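Local coordinates for RxLR effector protein 54 (Phytophthora infestans, PDB 5L7S) that binds the host autophagy protein ATG8CL through a C-terminal ATG8 interacting motif and stimulates autophagosome formation, at residues E10-L14 against Q48-L52. Sequence-based numbering, arbitrary orientation.
Sequences EEAQL and QWLRL
The Gln48 amide meets Glu10, and the Arg51 guanidinium has the amide carbon CD of Gln48 at its edge, in plane. Glu10 OE1 meets that guanidinium obliquely, with carboxylate and guanidinium planes 56° apart. The resulting salt bridge is long, 3.5 Å from Glu10 OE1 to Arg51 NH1. The Gln13 and Gln48 amides lie nearly coplanar, but their NE2 atoms, 3.5 Å apart, are both donors and form no hydrogen bond. Gln48 NE2 donates to the backbone Glu10 O at 2.7 Å. This bond is bent, and the donor is tilted out of the carbonyl plane. Glu10 O also accepts the helical bond from Leu14 N, which arrives from the opposite face. Arg51 NH1 donates to Gln48 OE1 at 2.7 Å. The two bonds, one to each end of the amide, should hold its rotation. The bend of the Gln48 chain at chi2 (-79°) brings NE2 to Glu10 O. Helices 9-20 and 44-60 both lie in the region assigned to WY-domain 1, the first of five tandem WY-domains, and the two short segments cross at -43°. Next along helix 9-20, Leu14 supplies the apolar part of the contact. Leu14 CD1 sits 4.3 Å from Leu52 CB, and Leu14 CD2 packs 4.0 Å from Arg51 CB. Trp17 of helix 9-20 touches both Gln48 and Leu52.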
loop_
_atom_site.group_PDB
_atom_site.type_symbol
_atom_site.label_atom_id
_atom_site.label_comp_id
_atom_site.label_asym_id
_atom_site.label_seq_id
_atom_site.Cartn_x
_atom_site.Cartn_y
_atom_site.Cartn_z
ATOM N N GLU A 10 27.621 -10.362 24.577
ATOM C CA GLU A 10 26.597 -10.600 23.560
ATOM C C GLU A 10 26.344 -12.094 23.347
ATOM O O GLU A 10 25.188 -12.521 23.272
ATOM C CB GLU A 10 26.980 -9.945 22.227
ATOM C CG GLU A 10 27.004 -8.422 22.256
ATOM C CD GLU A 10 27.019 -7.800 20.867
ATOM O OE1 GLU A 10 27.513 -8.444 19.916
ATOM O OE2 GLU A 10 26.533 -6.659 20.720
ATOM N N GLU A 11 27.421 -12.876 23.259
ATOM C CA GLU A 11 27.318 -14.332 23.057
ATOM C C GLU A 11 26.534 -15.052 24.158
ATOM O O GLU A 11 25.796 -15.992 23.867
ATOM C CB GLU A 11 28.705 -14.970 22.916
ATOM C CG GLU A 11 29.424 -14.625 21.618
ATOM C CD GLU A 11 30.629 -15.517 21.348
ATOM O OE1 GLU A 11 31.463 -15.701 22.262
ATOM O OE2 GLU A 11 30.744 -16.030 20.213
ATOM N N ALA A 12 26.696 -14.608 25.406
ATOM C CA ALA A 12 25.986 -15.192 26.557
ATOM C C ALA A 12 24.507 -14.796 26.617
ATOM O O ALA A 12 23.658 -15.628 26.955
ATOM C CB ALA A 12 26.681 -14.808 27.857
ATOM N N GLN A 13 24.212 -13.525 26.314
ATOM C CA GLN A 13 22.829 -13.020 26.257
ATOM C C GLN A 13 21.987 -13.806 25.254
ATOM O O GLN A 13 20.858 -14.203 25.551
ATOM C CB GLN A 13 22.797 -11.531 25.890
ATOM C CG GLN A 13 21.409 -10.908 26.008
ATOM C CD GLN A 13 21.366 -9.426 25.674
ATOM O OE1 GLN A 13 20.749 -8.638 26.394
ATOM N NE2 GLN A 13 22.000 -9.041 24.570
ATOM N N LEU A 14 22.550 -14.016 24.069
ATOM C CA LEU A 14 21.931 -14.838 23.032
ATOM C C LEU A 14 21.542 -16.235 23.549
ATOM O O LEU A 14 20.421 -16.695 23.311
ATOM C CB LEU A 14 22.878 -14.940 21.829
ATOM C CG LEU A 14 22.452 -15.741 20.596
ATOM C CD1 LEU A 14 21.063 -15.350 20.108
ATOM C CD2 LEU A 14 23.486 -15.554 19.496
ATOM N N GLN A 48 21.621 -8.471 17.462
ATOM C CA GLN A 48 21.349 -9.593 18.370
ATOM C C GLN A 48 19.961 -10.199 18.140
ATOM O O GLN A 48 19.809 -11.422 18.128
ATOM C CB GLN A 48 21.505 -9.164 19.841
ATOM C CG GLN A 48 22.946 -9.115 20.341
ATOM C CD GLN A 48 23.503 -10.491 20.683
ATOM O OE1 GLN A 48 23.926 -11.242 19.802
ATOM N NE2 GLN A 48 23.510 -10.827 21.969
ATOM N N TRP A 49 18.955 -9.345 17.959
ATOM C CA TRP A 49 17.600 -9.813 17.651
ATOM C C TRP A 49 17.563 -10.666 16.379
ATOM O O TRP A 49 16.871 -11.680 16.344
ATOM C CB TRP A 49 16.605 -8.646 17.543
ATOM C CG TRP A 49 15.214 -9.109 17.286
ATOM C CD1 TRP A 49 14.359 -9.656 18.188
ATOM C CD2 TRP A 49 14.526 -9.096 16.033
ATOM N NE1 TRP A 49 13.174 -9.981 17.582
ATOM C CE2 TRP A 49 13.247 -9.648 16.256
ATOM C CE3 TRP A 49 14.864 -8.670 14.741
ATOM C CZ2 TRP A 49 12.299 -9.786 15.238
ATOM C CZ3 TRP A 49 13.920 -8.805 13.725
ATOM C CH2 TRP A 49 12.652 -9.362 13.982
ATOM N N LEU A 50 18.314 -10.263 15.352
ATOM C CA LEU A 50 18.418 -11.051 14.117
ATOM C C LEU A 50 19.083 -12.400 14.376
ATOM O O LEU A 50 18.623 -13.429 13.867
ATOM C CB LEU A 50 19.181 -10.289 13.027
ATOM C CG LEU A 50 18.533 -9.003 12.501
ATOM C CD1 LEU A 50 19.490 -8.280 11.569
ATOM C CD2 LEU A 50 17.209 -9.282 11.804
ATOM N N ARG A 51 20.146 -12.395 15.183
ATOM C CA ARG A 51 20.815 -13.636 15.584
ATOM C C ARG A 51 19.842 -14.609 16.267
ATOM O O ARG A 51 19.869 -15.807 15.978
ATOM C CB ARG A 51 22.033 -13.357 16.478
ATOM C CG ARG A 51 23.165 -12.620 15.775
ATOM C CD ARG A 51 24.462 -12.670 16.567
ATOM N NE ARG A 51 25.449 -11.702 16.065
ATOM C CZ ARG A 51 25.797 -10.546 16.644
ATOM N NH1 ARG A 51 25.258 -10.137 17.792
ATOM N NH2 ARG A 51 26.710 -9.775 16.057
ATOM N N LEU A 52 18.973 -14.094 17.142
ATOM C CA LEU A 52 17.913 -14.916 17.741
ATOM C C LEU A 52 16.918 -15.413 16.699
ATOM O O LEU A 52 16.505 -16.571 16.744
ATOM C CB LEU A 52 17.140 -14.161 18.824
ATOM C CG LEU A 52 16.026 -14.994 19.492
ATOM C CD1 LEU A 52 16.618 -16.053 20.413
ATOM C CD2 LEU A 52 15.040 -14.128 20.250
#